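Fiber protein (Duck adenovirus 1, PDB 6ITX) forms the C-terminal head of the trimeric fibre through which this avian adenovirus attaches to host cells, probably by binding a receptor. Local coordinates at residues 170-173 with 174-177; 196-200 with 201-205. All coordinates share one frame; numbering follows the deposited sequence.

Both contacts are local, contact 1 a 3-10 turn in a loop and contact 2 the capped start of a short helix, and they follow one another along the chain: contact 1 lies between strands 160-165 and 184-187, contact 2 after strand 184-187, where the chain enters helix 200-203. Their centres are about 17 Å apart and their nearest atoms about 9 Å, so they do not touch. Each is fastened to the loop after strand 241-253, contact 1 through Ala257 and Thr258, contact 2 through Asn261. Contact 2 meets a second subunit, and its Asn199 side chain comes to about 4 Å from the bound glutamine, whereas no other subunit of the trimer reaches contact 1.

Contact 1 (170-173 with 174-177); sequences ARDP and TANL
Asp172 and Pro173 meet Thr174, Ala175 and Asn176 in a local 3-10 turn, placed in the loop that joins strand 160-165 to strand 184-187 of the fibre head. Two successive i to i+3 backbone bonds define it: Ala175 N gives its hydrogen to Asp172 O at 3.0 Å, nearly straight at 161°, and Asn176 N reaches Pro173 O at 3.2 Å. Both donors stand above the plane of the carbonyl they use, the second much further out of it. Asn176 is then the centre of an inverse gamma turn, in which Leu177 N bonds to Ala175 O and the chain leaves the turn. CG of Asp172 lies opposite its backbone N (chi1 -159°), which sets the carboxylate beside Thr174 and Ala175. There OD1 lies 3.6 Å from Thr174 OG1, and OD2 lies alongside the methyl of Ala175, 4.1 Å from its CB. The carboxylate is held from the loop after strand 241-253: OD1 accepts from Ala257 N and OD2 has a weak bond with Thr258 OG1, while Ala175 packs on Val253 and Asn176 ND2 donates to Trp180 O. Backbone bonds thus shape the turn itself, while the buried carboxylate of Asp172 has its polar partners on a neighbouring loop, tying the two loops together.

Contact 2 (196-200 with 201-205); sequences FAANA and ISYTN
With CG of Asn199 swung directly opposite its backbone N (chi1 -180°) and a chi2 of -95°, OD1 is brought to the start of the short, weakly bonded helix 200-203. It accepts from Ser202 N at 2.7 Å, almost straight at 170°, with the donor in the carbonyl plane. Ser202 OG, set beside its own backbone N, joins in through a water that donates to Asn199 OD1 at 2.9 Å and lies 2.8 Å from the hydroxyl. Asn199 is therefore an N-cap: its side chain satisfies an amide of the first turn that has no preceding helical carbonyl to bond. ND2 has a weak bond to Gly300 O, just past strand 288-299 and in the pocket of the bound glutamine. Asn199 O takes a weak bond from Tyr203 N, and sits at the edge of the Tyr203 ring, 3.2 Å from CD2. The methyl of Ala198 meets the same ring obliquely, CB to CD2 3.6 Å, and both Ala198 and Tyr203 pack on Pro250. Thr204 OG1 has the carbonyls of Ala200 (O at 2.8 Å) and Ile201 (O at 2.6 Å) within reach of its single proton. A second subunit abuts this helix, with Gln140 of that subunit donating to Ser202 O and its Pro293 packing on Ser202 and Tyr203.

Contact 1 (170-173 with 174-177)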
# COMPACT_ATOMS: atom_id res chain seq x y z
N ALA A 170 -26.53 -7.74 5.08
CA ALA A 170 -27.83 -8.34 4.79
C ALA A 170 -28.18 -9.41 5.82
O ALA A 170 -29.33 -9.50 6.28
CB ALA A 170 -27.85 -8.91 3.37
N ARG A 171 -27.18 -10.20 6.23
CA ARG A 171 -27.33 -11.18 7.30
C ARG A 171 -27.21 -10.55 8.68
O ARG A 171 -27.75 -11.08 9.65
CB ARG A 171 -26.27 -12.29 7.13
CG ARG A 171 -26.13 -13.24 8.31
CD ARG A 171 -25.61 -14.60 7.84
NE ARG A 171 -25.22 -14.57 6.43
CZ ARG A 171 -25.86 -15.20 5.44
NH1 ARG A 171 -25.43 -15.11 4.19
NH2 ARG A 171 -26.95 -15.91 5.72
N ASP A 172 -26.53 -9.41 8.79
CA ASP A 172 -26.22 -8.82 10.09
C ASP A 172 -26.50 -7.31 10.09
O ASP A 172 -25.60 -6.49 10.33
CB ASP A 172 -24.77 -9.10 10.48
CG ASP A 172 -24.54 -8.98 11.95
OD1 ASP A 172 -25.51 -8.64 12.65
OD2 ASP A 172 -23.40 -9.24 12.41
N PRO A 173 -27.75 -6.92 9.85
CA PRO A 173 -28.08 -5.49 9.72
C PRO A 173 -27.60 -4.62 10.86
O PRO A 173 -27.33 -3.44 10.64
CB PRO A 173 -29.61 -5.48 9.64
CG PRO A 173 -30.00 -6.86 9.27
CD PRO A 173 -28.96 -7.77 9.80
N THR A 174 -27.51 -5.13 12.09
CA THR A 174 -27.19 -4.21 13.19
C THR A 174 -25.73 -3.81 13.21
O THR A 174 -25.37 -2.88 13.95
CB THR A 174 -27.57 -4.81 14.55
OG1 THR A 174 -26.86 -6.04 14.77
CG2 THR A 174 -29.07 -5.05 14.63
N ALA A 175 -24.89 -4.47 12.43
CA ALA A 175 -23.50 -4.06 12.34
C ALA A 175 -23.29 -2.98 11.30
O ALA A 175 -22.24 -2.33 11.31
CB ALA A 175 -22.61 -5.27 12.01
N ASN A 176 -24.26 -2.75 10.42
CA ASN A 176 -24.17 -1.71 9.41
C ASN A 176 -24.28 -0.34 10.05
O ASN A 176 -25.17 0.45 9.72
CB ASN A 176 -25.25 -1.90 8.35
CG ASN A 176 -24.87 -1.28 7.03
OD1 ASN A 176 -23.81 -0.67 6.91
ND2 ASN A 176 -25.72 -1.44 6.02
N LEU A 177 -23.35 -0.04 10.98
CA LEU A 177 -23.42 1.21 11.74
C LEU A 177 -23.39 2.44 10.86
O LEU A 177 -23.94 3.48 11.24
CB LEU A 177 -22.28 1.28 12.75
CG LEU A 177 -22.47 0.63 14.12
CD1 LEU A 177 -23.29 -0.64 14.04
CD2 LEU A 177 -21.11 0.37 14.72

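Contact 2 (196-200 with 201-205)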
# COMPACT_ATOMS: atom_id res chain seq x y z
N PHE A 196 -15.84 -11.19 2.26
CA PHE A 196 -15.24 -9.90 2.54
C PHE A 196 -15.42 -9.48 4.00
O PHE A 196 -15.22 -8.31 4.33
CB PHE A 196 -15.83 -8.84 1.62
CG PHE A 196 -15.51 -9.04 0.16
CD1 PHE A 196 -16.31 -9.85 -0.63
CD2 PHE A 196 -14.44 -8.37 -0.42
CE1 PHE A 196 -16.04 -10.02 -1.96
CE2 PHE A 196 -14.15 -8.54 -1.76
CZ PHE A 196 -14.97 -9.37 -2.54
N ALA A 197 -15.83 -10.39 4.87
CA ALA A 197 -15.61 -10.14 6.28
C ALA A 197 -14.14 -10.38 6.61
O ALA A 197 -13.46 -11.17 5.95
CB ALA A 197 -16.50 -11.06 7.13
N ALA A 198 -13.64 -9.68 7.62
CA ALA A 198 -12.23 -9.80 7.95
C ALA A 198 -11.93 -11.16 8.58
O ALA A 198 -12.70 -11.65 9.42
CB ALA A 198 -11.80 -8.66 8.87
N ASN A 199 -10.81 -11.76 8.18
CA ASN A 199 -10.48 -13.13 8.58
C ASN A 199 -10.64 -13.34 10.08
O ASN A 199 -10.19 -12.53 10.89
CB ASN A 199 -9.05 -13.47 8.18
CG ASN A 199 -8.67 -14.90 8.57
OD1 ASN A 199 -8.08 -15.15 9.64
ND2 ASN A 199 -9.01 -15.85 7.71
N ALA A 200 -11.28 -14.45 10.46
CA ALA A 200 -11.55 -14.69 11.88
C ALA A 200 -10.28 -15.03 12.66
O ALA A 200 -10.05 -14.47 13.74
CB ALA A 200 -12.60 -15.78 12.05
N ILE A 201 -9.44 -15.93 12.14
CA ILE A 201 -8.24 -16.31 12.88
C ILE A 201 -7.34 -15.10 13.08
O ILE A 201 -6.98 -14.73 14.20
CB ILE A 201 -7.49 -17.45 12.19
CG1 ILE A 201 -8.09 -18.83 12.51
CG2 ILE A 201 -6.05 -17.48 12.66
CD1 ILE A 201 -9.26 -19.17 11.71
N SER A 202 -6.98 -14.43 11.98
CA SER A 202 -5.91 -13.44 12.06
C SER A 202 -6.31 -12.13 12.74
O SER A 202 -5.41 -11.35 13.09
CB SER A 202 -5.36 -13.18 10.67
OG SER A 202 -4.72 -14.35 10.20
N TYR A 203 -7.60 -11.87 12.95
CA TYR A 203 -8.03 -10.63 13.59
C TYR A 203 -8.62 -10.86 14.98
O TYR A 203 -9.07 -9.89 15.60
CB TYR A 203 -9.02 -9.90 12.69
CG TYR A 203 -8.35 -9.30 11.47
CD1 TYR A 203 -7.41 -8.30 11.61
CD2 TYR A 203 -8.64 -9.77 10.19
CE1 TYR A 203 -6.78 -7.75 10.51
CE2 TYR A 203 -8.01 -9.22 9.08
CZ TYR A 203 -7.07 -8.21 9.25
OH TYR A 203 -6.42 -7.65 8.16
N THR A 204 -8.62 -12.11 15.47
CA THR A 204 -9.21 -12.40 16.78
C THR A 204 -8.76 -11.39 17.83
O THR A 204 -9.57 -10.95 18.66
CB THR A 204 -8.82 -13.81 17.28
OG1 THR A 204 -8.71 -14.72 16.19
CG2 THR A 204 -9.87 -14.33 18.24
N ASN A 205 -7.49 -11.01 17.80
CA ASN A 205 -6.96 -10.10 18.80
C ASN A 205 -6.51 -8.76 18.22
O ASN A 205 -5.80 -8.01 18.89
CB ASN A 205 -5.84 -10.80 19.55
CG ASN A 205 -6.34 -12.01 20.32
OD1 ASN A 205 -5.87 -13.13 20.13
ND2 ASN A 205 -7.33 -11.80 21.17
O HOH W 1 -5.71 -16.59 8.76